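Endo-1,3-beta-glucanase, family GH16 (Zobellia galactanivorans, PDB 5FUI) probably binds laminarin, a beta-1,3-glucan, through its C-terminal family 6 carbohydrate-binding module, the part modelled here, which belongs to a marine laminarinase. Local coordinates at residues Ile13-Tyr18 with Met45-Ile50; Leu59-Val64 with Trp127-Lys132. All coordinates share one frame; numbering follows the deposited sequence.

Contact 1 (Ile13-Tyr18 with Met45-Ile50). With MG (magnesium ion), chain E.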
ATOM      1  N   ILE A  13       1.486   7.451  -5.112  1.00 10.99           N
ATOM      2  CA  ILE A  13       1.471   6.263  -6.007  1.00 11.09           C
ATOM      3  C   ILE A  13       0.050   5.741  -6.027  1.00 11.82           C
ATOM      4  O   ILE A  13      -0.471   5.283  -4.995  1.00 12.27           O
ATOM      5  CB  ILE A  13       2.375   5.130  -5.505  1.00 11.08           C
ATOM      6  CG1 ILE A  13       3.804   5.639  -5.368  1.00 12.87           C
ATOM      7  CG2 ILE A  13       2.349   3.875  -6.390  1.00 12.89           C
ATOM      8  CD1 ILE A  13       4.619   4.778  -4.383  1.00 15.22           C
ATOM      9  N   GLU A  14      -0.627   5.778  -7.198  1.00 11.67           N
ATOM     10  CA  GLU A  14      -1.988   5.250  -7.262  1.00 11.78           C
ATOM     11  C   GLU A  14      -1.867   3.739  -7.118  1.00 12.20           C
ATOM     12  O   GLU A  14      -1.001   3.128  -7.737  1.00 12.13           O
ATOM     13  CB  GLU A  14      -2.743   5.626  -8.574  1.00 13.12           C
ATOM     14  CG  GLU A  14      -2.987   7.129  -8.640  1.00 16.35           C
ATOM     15  CD  GLU A  14      -3.970   7.599  -7.475  1.00 18.60           C
ATOM     16  OE1 GLU A  14      -4.802   6.776  -6.927  1.00 20.10           O
ATOM     17  OE2 GLU A  14      -3.942   8.783  -7.129  1.00 32.38           O
ATOM     18  N   ALA A  15      -2.645   3.133  -6.240  1.00 11.41           N
ATOM     19  CA  ALA A  15      -2.416   1.705  -5.917  1.00 11.05           C
ATOM     20  C   ALA A  15      -2.648   0.815  -7.163  1.00 10.04           C
ATOM     21  O   ALA A  15      -2.149  -0.321  -7.219  1.00 10.78           O
ATOM     22  CB  ALA A  15      -3.316   1.261  -4.740  1.00 10.95           C
ATOM     23  N   GLU A  16      -3.550   1.284  -8.080  1.00 11.90           N
ATOM     24  CA  GLU A  16      -3.895   0.507  -9.282  1.00 13.35           C
ATOM     25  C   GLU A  16      -2.750   0.558 -10.323  1.00 14.08           C
ATOM     26  O   GLU A  16      -2.876  -0.032 -11.364  1.00 15.88           O
ATOM     27  CB  GLU A  16      -5.253   0.967  -9.824  1.00 13.11           C
ATOM     28  CG  GLU A  16      -5.241   2.322 -10.525  1.00 14.74           C
ATOM     29  CD  GLU A  16      -5.486   3.498  -9.586  1.00 15.44           C
ATOM     30  OE1 GLU A  16      -5.291   3.391  -8.335  1.00 15.28           O
ATOM     31  OE2 GLU A  16      -5.944   4.565 -10.061  1.00 19.12           O
ATOM     32  N   SER A  17      -1.683   1.302 -10.055  1.00 11.63           N
ATOM     33  CA  SER A  17      -0.567   1.524 -11.000  1.00 12.48           C
ATOM     34  C   SER A  17       0.508   0.481 -10.906  1.00 12.61           C
ATOM     35  O   SER A  17       1.598   0.643 -11.482  1.00 13.71           O
ATOM     36  CB  SER A  17       0.005   2.939 -10.822  1.00 14.73           C
ATOM     37  OG  SER A  17       0.840   3.010  -9.660  1.00 16.85           O
ATOM     38  N   TYR A  18       0.229  -0.621 -10.212  1.00 12.51           N
ATOM     39  CA  TYR A  18       1.266  -1.654 -10.045  1.00 12.07           C
ATOM     40  C   TYR A  18       1.741  -2.258 -11.393  1.00 12.30           C
ATOM     41  O   TYR A  18       0.944  -2.267 -12.366  1.00 14.13           O
ATOM     42  CB  TYR A  18       0.754  -2.837  -9.196  1.00 11.10           C
ATOM     43  CG  TYR A  18      -0.595  -3.394  -9.574  1.00 12.74           C
ATOM     44  CD1 TYR A  18      -0.757  -4.269 -10.685  1.00 14.03           C
ATOM     45  CD2 TYR A  18      -1.699  -3.102  -8.798  1.00 15.83           C
ATOM     46  CE1 TYR A  18      -2.033  -4.795 -11.018  1.00 14.11           C
ATOM     47  CE2 TYR A  18      -2.923  -3.606  -9.077  1.00 15.68           C
ATOM     48  CZ  TYR A  18      -3.088  -4.471 -10.173  1.00 17.67           C
ATOM     49  OH  TYR A  18      -4.349  -4.941 -10.468  1.00 18.85           O
ATOM     50  N   MET A  45       1.069  -6.700  -4.612  1.00  9.38           N
ATOM     51  CA  MET A  45       1.238  -5.758  -5.726  1.00  9.53           C
ATOM     52  C   MET A  45       2.650  -5.247  -5.667  1.00 10.76           C
ATOM     53  O   MET A  45       3.173  -5.007  -4.561  1.00 11.59           O
ATOM     54  CB  MET A  45       0.276  -4.596  -5.615  1.00 10.47           C
ATOM     55  CG  MET A  45      -1.195  -4.951  -5.651  1.00 11.94           C
ATOM     56  SD  MET A  45      -1.884  -5.347  -3.953  1.00 15.62           S
ATOM     57  CE  MET A  45      -2.097  -3.730  -3.333  1.00 14.51           C
ATOM     58  N   SER A  46       3.245  -4.958  -6.806  1.00 10.58           N
ATOM     59  CA  SER A  46       4.627  -4.480  -6.841  1.00 10.17           C
ATOM     60  C   SER A  46       4.717  -3.224  -7.738  1.00 12.05           C
ATOM     61  O   SER A  46       4.227  -3.243  -8.861  1.00 12.02           O
ATOM     62  CB  SER A  46       5.515  -5.611  -7.400  1.00 12.71           C
ATOM     63  OG  SER A  46       6.867  -5.303  -7.550  1.00 16.85           O
ATOM     64  N   TYR A  47       5.437  -2.209  -7.257  1.00 12.60           N
ATOM     65  CA  TYR A  47       5.560  -0.884  -7.927  1.00 11.13           C
ATOM     66  C   TYR A  47       7.051  -0.590  -8.157  1.00 14.08           C
ATOM     67  O   TYR A  47       7.798  -0.327  -7.232  1.00 14.33           O
ATOM     68  CB  TYR A  47       4.973   0.175  -6.978  1.00 12.64           C
ATOM     69  CG  TYR A  47       3.552  -0.110  -6.558  1.00 11.44           C
ATOM     70  CD1 TYR A  47       3.267  -0.928  -5.428  1.00 11.15           C
ATOM     71  CD2 TYR A  47       2.444   0.390  -7.327  1.00 10.43           C
ATOM     72  CE1 TYR A  47       1.943  -1.189  -5.048  1.00  9.96           C
ATOM     73  CE2 TYR A  47       1.121   0.115  -6.937  1.00 11.42           C
ATOM     74  CZ  TYR A  47       0.880  -0.733  -5.820  1.00 11.49           C
ATOM     75  OH  TYR A  47      -0.364  -1.051  -5.401  1.00 12.13           O
ATOM     76  N   PRO A  48       7.527  -0.674  -9.408  1.00 16.56           N
ATOM     77  CA  PRO A  48       8.958  -0.414  -9.668  1.00 16.71           C
ATOM     78  C   PRO A  48       9.286   1.109  -9.654  1.00 14.33           C
ATOM     79  O   PRO A  48       8.428   1.990  -9.855  1.00 15.35           O
ATOM     80  CB  PRO A  48       9.169  -0.999 -11.057  1.00 19.28           C
ATOM     81  CG  PRO A  48       7.883  -0.659 -11.728  1.00 23.55           C
ATOM     82  CD  PRO A  48       6.856  -1.110 -10.651  1.00 22.06           C
ATOM     83  N   GLY A  49      10.556   1.373  -9.410  1.00 14.29           N
ATOM     84  CA  GLY A  49      11.063   2.703  -9.655  1.00 13.71           C
ATOM     85  C   GLY A  49      10.658   3.743  -8.665  1.00 11.57           C
ATOM     86  O   GLY A  49      10.545   4.951  -8.981  1.00 15.97           O
ATOM     87  N   ILE A  50      10.457   3.338  -7.403  1.00 12.25           N
ATOM     88  CA  ILE A  50      10.055   4.324  -6.380  1.00 12.82           C
ATOM     89  C   ILE A  50      11.347   4.969  -5.769  1.00 13.27           C
ATOM     90  O   ILE A  50      12.237   4.247  -5.175  1.00 13.97           O
ATOM     91  CB  ILE A  50       9.158   3.671  -5.276  1.00 12.59           C
ATOM     92  CG1 ILE A  50       7.928   2.991  -5.892  1.00 13.20           C
ATOM     93  CG2 ILE A  50       8.874   4.745  -4.231  1.00 14.43           C
ATOM     94  CD1 ILE A  50       7.213   3.866  -6.875  1.00 12.38           C
TER
HETATM   95 MG    MG E1386      -6.404   4.814  -6.761  1.00 10.89          MG
HETATM   96  O   HOH W   1      -7.055   6.459  -8.292  1.00 30.25           O

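Contact 2 (Leu59-Val64 with Trp127-Lys132)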
ATOM      1  N   LEU A  59       7.419   9.293   6.107  1.00  9.73           N
ATOM      2  CA  LEU A  59       6.021   8.898   6.440  1.00 10.40           C
ATOM      3  C   LEU A  59       5.463   8.241   5.185  1.00 10.48           C
ATOM      4  O   LEU A  59       5.480   8.855   4.073  1.00 11.99           O
ATOM      5  CB  LEU A  59       5.182  10.168   6.818  1.00 10.47           C
ATOM      6  CG  LEU A  59       3.728   9.829   7.189  1.00 11.35           C
ATOM      7  CD1 LEU A  59       3.705   9.070   8.518  1.00 12.75           C
ATOM      8  CD2 LEU A  59       2.975  11.219   7.273  1.00 14.15           C
ATOM      9  N   ILE A  60       4.928   7.019   5.361  1.00  9.30           N
ATOM     10  CA  ILE A  60       4.271   6.368   4.223  1.00  9.62           C
ATOM     11  C   ILE A  60       2.801   6.133   4.660  1.00  9.09           C
ATOM     12  O   ILE A  60       2.506   5.482   5.660  1.00 10.59           O
ATOM     13  CB  ILE A  60       4.905   5.045   3.793  1.00  8.72           C
ATOM     14  CG1 ILE A  60       6.477   5.221   3.608  1.00  9.97           C
ATOM     15  CG2 ILE A  60       4.191   4.601   2.506  1.00 11.36           C
ATOM     16  CD1 ILE A  60       7.121   3.937   3.042  1.00 11.61           C
ATOM     17  N   GLU A  61       1.919   6.771   3.883  1.00  9.72           N
ATOM     18  CA  GLU A  61       0.446   6.751   4.124  1.00  9.87           C
ATOM     19  C   GLU A  61      -0.213   5.837   3.146  1.00  9.58           C
ATOM     20  O   GLU A  61       0.222   5.766   1.987  1.00  9.92           O
ATOM     21  CB  GLU A  61      -0.170   8.137   3.914  1.00 10.10           C
ATOM     22  CG  GLU A  61       0.192   9.178   5.003  1.00 11.77           C
ATOM     23  CD  GLU A  61      -0.246  10.518   4.510  1.00 15.20           C
ATOM     24  OE1 GLU A  61       0.488  11.104   3.680  1.00 14.15           O
ATOM     25  OE2 GLU A  61      -1.368  11.003   4.912  1.00 21.19           O
ATOM     26  N   TYR A  62      -1.257   5.151   3.601  1.00  8.35           N
ATOM     27  CA  TYR A  62      -2.006   4.192   2.802  1.00  8.04           C
ATOM     28  C   TYR A  62      -3.478   4.495   2.930  1.00  8.55           C
ATOM     29  O   TYR A  62      -4.028   4.511   4.049  1.00  9.00           O
ATOM     30  CB  TYR A  62      -1.751   2.703   3.258  1.00  8.64           C
ATOM     31  CG  TYR A  62      -0.282   2.340   3.247  1.00  8.16           C
ATOM     32  CD1 TYR A  62       0.547   2.595   4.300  1.00  8.41           C
ATOM     33  CD2 TYR A  62       0.273   1.748   2.083  1.00  9.88           C
ATOM     34  CE1 TYR A  62       1.904   2.235   4.235  1.00  8.18           C
ATOM     35  CE2 TYR A  62       1.632   1.390   2.004  1.00  9.76           C
ATOM     36  CZ  TYR A  62       2.411   1.657   3.065  1.00  8.54           C
ATOM     37  OH  TYR A  62       3.725   1.277   3.010  1.00  9.87           O
ATOM     38  N   ARG A  63      -4.119   4.778   1.793  1.00  7.80           N
ATOM     39  CA  ARG A  63      -5.561   5.102   1.747  1.00  8.41           C
ATOM     40  C   ARG A  63      -6.310   3.833   1.539  1.00  7.85           C
ATOM     41  O   ARG A  63      -6.269   3.214   0.467  1.00  9.81           O
ATOM     42  CB  ARG A  63      -5.825   6.152   0.682  1.00  8.32           C
ATOM     43  CG  ARG A  63      -7.265   6.727   0.603  1.00 10.03           C
ATOM     44  CD  ARG A  63      -7.485   7.547   1.890  1.00  9.96           C
ATOM     45  NE  ARG A  63      -8.776   8.261   1.809  1.00  8.94           N
ATOM     46  CZ  ARG A  63      -9.281   8.965   2.827  1.00 10.38           C
ATOM     47  NH1 ARG A  63      -8.625   9.056   4.012  1.00 11.75           N
ATOM     48  NH2 ARG A  63     -10.485   9.567   2.692  1.00 12.77           N
ATOM     49  N   VAL A  64      -6.942   3.368   2.622  1.00  7.89           N
ATOM     50  CA  VAL A  64      -7.473   1.963   2.719  1.00  8.49           C
ATOM     51  C   VAL A  64      -8.940   1.932   3.167  1.00  9.04           C
ATOM     52  O   VAL A  64      -9.427   2.892   3.767  1.00  9.26           O
ATOM     53  CB  VAL A  64      -6.621   1.082   3.684  1.00  7.55           C
ATOM     54  CG1 VAL A  64      -5.208   0.902   3.068  1.00  9.08           C
ATOM     55  CG2 VAL A  64      -6.539   1.660   5.097  1.00  9.76           C
ATOM     56  N   TRP A 127      -4.467   4.432  -2.752  1.00  9.81           N
ATOM     57  CA  TRP A 127      -3.165   4.996  -3.092  1.00  9.58           C
ATOM     58  C   TRP A 127      -2.259   4.872  -1.872  1.00  8.30           C
ATOM     59  O   TRP A 127      -2.668   4.537  -0.776  1.00 10.44           O
ATOM     60  CB  TRP A 127      -3.256   6.506  -3.564  1.00 10.66           C
ATOM     61  CG  TRP A 127      -4.087   7.429  -2.754  1.00 10.07           C
ATOM     62  CD1 TRP A 127      -5.322   7.986  -3.124  1.00 10.39           C
ATOM     63  CD2 TRP A 127      -3.769   7.967  -1.432  1.00 10.73           C
ATOM     64  NE1 TRP A 127      -5.786   8.830  -2.093  1.00 11.85           N
ATOM     65  CE2 TRP A 127      -4.885   8.869  -1.071  1.00 10.77           C
ATOM     66  CE3 TRP A 127      -2.676   7.828  -0.517  1.00 10.00           C
ATOM     67  CZ2 TRP A 127      -4.889   9.613   0.097  1.00 11.32           C
ATOM     68  CZ3 TRP A 127      -2.757   8.554   0.697  1.00 10.74           C
ATOM     69  CH2 TRP A 127      -3.832   9.391   0.996  1.00 12.09           C
ATOM     70  N   ILE A 128      -0.984   5.150  -2.168  1.00  9.80           N
ATOM     71  CA  ILE A 128       0.112   5.218  -1.235  1.00  9.44           C
ATOM     72  C   ILE A 128       0.727   6.639  -1.356  1.00 10.54           C
ATOM     73  O   ILE A 128       0.851   7.167  -2.485  1.00 11.84           O
ATOM     74  CB  ILE A 128       1.220   4.157  -1.530  1.00  9.77           C
ATOM     75  CG1 ILE A 128       0.627   2.732  -1.602  1.00 11.30           C
ATOM     76  CG2 ILE A 128       2.341   4.258  -0.479  1.00 10.20           C
ATOM     77  CD1 ILE A 128       0.566   2.191  -3.016  1.00 16.67           C
ATOM     78  N   ARG A 129       1.102   7.271  -0.233  1.00  9.44           N
ATOM     79  CA  ARG A 129       1.759   8.601  -0.298  1.00 10.01           C
ATOM     80  C   ARG A 129       2.967   8.556   0.587  1.00  9.78           C
ATOM     81  O   ARG A 129       2.889   8.248   1.766  1.00 11.96           O
ATOM     82  CB  ARG A 129       0.715   9.683   0.107  1.00 13.10           C
ATOM     83  CG  ARG A 129       1.226  11.112   0.037  1.00 14.37           C
ATOM     84  CD  ARG A 129       0.076  12.132   0.003  1.00 14.52           C
ATOM     85  NE  ARG A 129      -0.717  12.068   1.201  1.00 15.47           N
ATOM     86  CZ  ARG A 129      -2.038  12.362   1.319  1.00 16.40           C
ATOM     87  NH1 ARG A 129      -2.714  12.806   0.227  1.00 17.49           N
ATOM     88  NH2 ARG A 129      -2.607  12.195   2.568  1.00 17.12           N
ATOM     89  N   ILE A 130       4.080   9.007   0.002  1.00 10.55           N
ATOM     90  CA  ILE A 130       5.367   8.991   0.670  1.00 11.37           C
ATOM     91  C   ILE A 130       5.833  10.441   0.920  1.00 12.16           C
ATOM     92  O   ILE A 130       5.875  11.208  -0.070  1.00 14.60           O
ATOM     93  CB  ILE A 130       6.433   8.200  -0.120  1.00 11.38           C
ATOM     94  CG1 ILE A 130       5.955   6.725  -0.266  1.00 12.53           C
ATOM     95  CG2 ILE A 130       7.819   8.306   0.567  1.00 13.58           C
ATOM     96  CD1 ILE A 130       6.734   5.885  -1.328  1.00 12.70           C
ATOM     97  N   THR A 131       6.160  10.801   2.163  1.00 12.29           N
ATOM     98  CA  THR A 131       6.538  12.189   2.517  1.00 14.27           C
ATOM     99  C   THR A 131       7.836  12.188   3.326  1.00 14.44           C
ATOM    100  O   THR A 131       8.010  11.440   4.245  1.00 15.54           O
ATOM    101  CB  THR A 131       5.424  12.849   3.380  1.00 13.21           C
ATOM    102  OG1 THR A 131       4.221  12.817   2.610  1.00 17.48           O
ATOM    103  CG2 THR A 131       5.778  14.303   3.679  1.00 19.30           C
ATOM    104  N   LYS A 132       8.787  13.073   2.966  1.00 18.79           N
ATOM    105  CA  LYS A 132       9.914  13.202   3.923  1.00 22.59           C
ATOM    106  C   LYS A 132       9.895  14.484   4.672  1.00 28.89           C
ATOM    107  O   LYS A 132       9.651  15.471   4.020  1.00 37.72           O
ATOM    108  CB  LYS A 132      11.252  12.876   3.311  1.00 29.47           C
ATOM    109  CG  LYS A 132      12.396  12.945   4.347  1.00 30.33           C
ATOM    110  CD  LYS A 132      13.337  11.820   4.043  1.00 30.14           C
ATOM    111  CE  LYS A 132      14.566  11.859   4.918  1.00 30.05           C
ATOM    112  NZ  LYS A 132      15.347  13.101   4.593  1.00 33.19           N
TER
HETATM  113  O   HOH W   2       3.066  10.581   3.396  1.00 15.88           O

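Contact 1 (Ile13-Tyr18 with Met45-Ile50)
Tyr47 reaches from its strand into the turn at Glu14-Ser17 and the Tyr18 that follows it: its ring edge is met by Ala15 O and Ser17 OG, and one ring face is covered by Tyr18 CB. At the far end of the ring, Tyr47 OH donates to Ala15 O at 2.7 Å; the C=O...O angle of 119°, in the carbonyl plane, places the donor on a lone pair. Tyr18 CB lies 4.1 Å from the Tyr47 ring centroid and 27° off the normal, a CH-pi contact. Chi1 of 48° puts Tyr18 CG between its own backbone N and carbonyl carbon, and the ring thus directed meets Met45 obliquely, Tyr18 CD2 lying 3.7 Å from Met45 CG. Ile13 CG2 approaches Tyr47 CD2 to 3.6 Å at a slant, while Ile13 CD1 and Ile50 CD1 touch tip to tip at 3.7 Å. The turn is braced from within: Glu14 O accepts hydrogen bonds from both Ser17 N and Ser17 OG, the latter at 2.7 Å. On the side turned from Tyr47, Glu14 OE1 and Glu16 OE1 bind magnesium, the second at 2.4 Å, with a water and atoms including Glu34 O and Asn126 O completing the site. Strand 10-14 pairs with strand 124-131 while strand 44-52 pairs with strand 110-118, so the contact bridges the two sheets of the CBM6 beta-sandwich, with Phe114 and Leu116 against Tyr47.

Contact 2 (Leu59-Val64 with Trp127-Lys132)
Trp127 lays its indole beneath Arg63: Arg63 CB stands 3.4 Å from the centroid of the six-membered ring and 12° off its normal, a CH-pi contact over the face. Arg63 CB, CG and CD cross the indole, and the guanidinium goes on past it to a salt bridge with Glu31. Ile128, on the other face of the sheet, sets CG2 3.5 Å from Ile60 CG2 and CG1 3.8 Å from Tyr62 CD2. Arg129 exchanges backbone hydrogen bonds with Glu61, and its chain, bent at chi3 (62°), grips the carboxylate side-on: NE to OE1 and NH2 to OE2, both 2.9 Å. Both Glu61 oxygens lie close to the guanidinium plane, yet are approached from above the carboxylate plane, the groups being turned by 45°; Trp127 CH2 covers one guanidinium face, toward its rim. Ile130 aligns CG1 beside Ile60 CG2 at 3.9 Å. Thr131 closes the antiparallel ladder with Leu59, Thr131 N donating to Leu59 O at 2.8 Å. Chemically the sheet is two-faced: Ile60, Tyr62, Ile128 and Ile130 form an apolar face, Tyr62 and Ile128 on Phe114 and Leu116, Ile130 on strand 44-52, whereas the other carries a salt bridge whose two bonds limit rotation of both groups and probably favour their charged forms.

In the fold
Both segments of contact 1 (13-18 with 45-50) precede those of contact 2 (59-64 with 127-132) along the chain, and the contact centres lie 12 Å apart. Strands 10-14 and 124-131, one from each contact, are neighbours in the same four-stranded antiparallel sheet, where Ile13 N probably donates to Ile128 O at 2.7 Å. Strand 44-52 belongs to the five-stranded sheet and is followed in the chain by strand 56-66 of the other sheet. Ile130 of contact 2 reaches Ile50 of contact 1 from the facing sheet. Among the magnesium ligands, Glu14 ends strand 10-14 and Asn126 lies on strand 124-131, so the site straddles two neighbouring strands of one sheet, consistent with a structural ion.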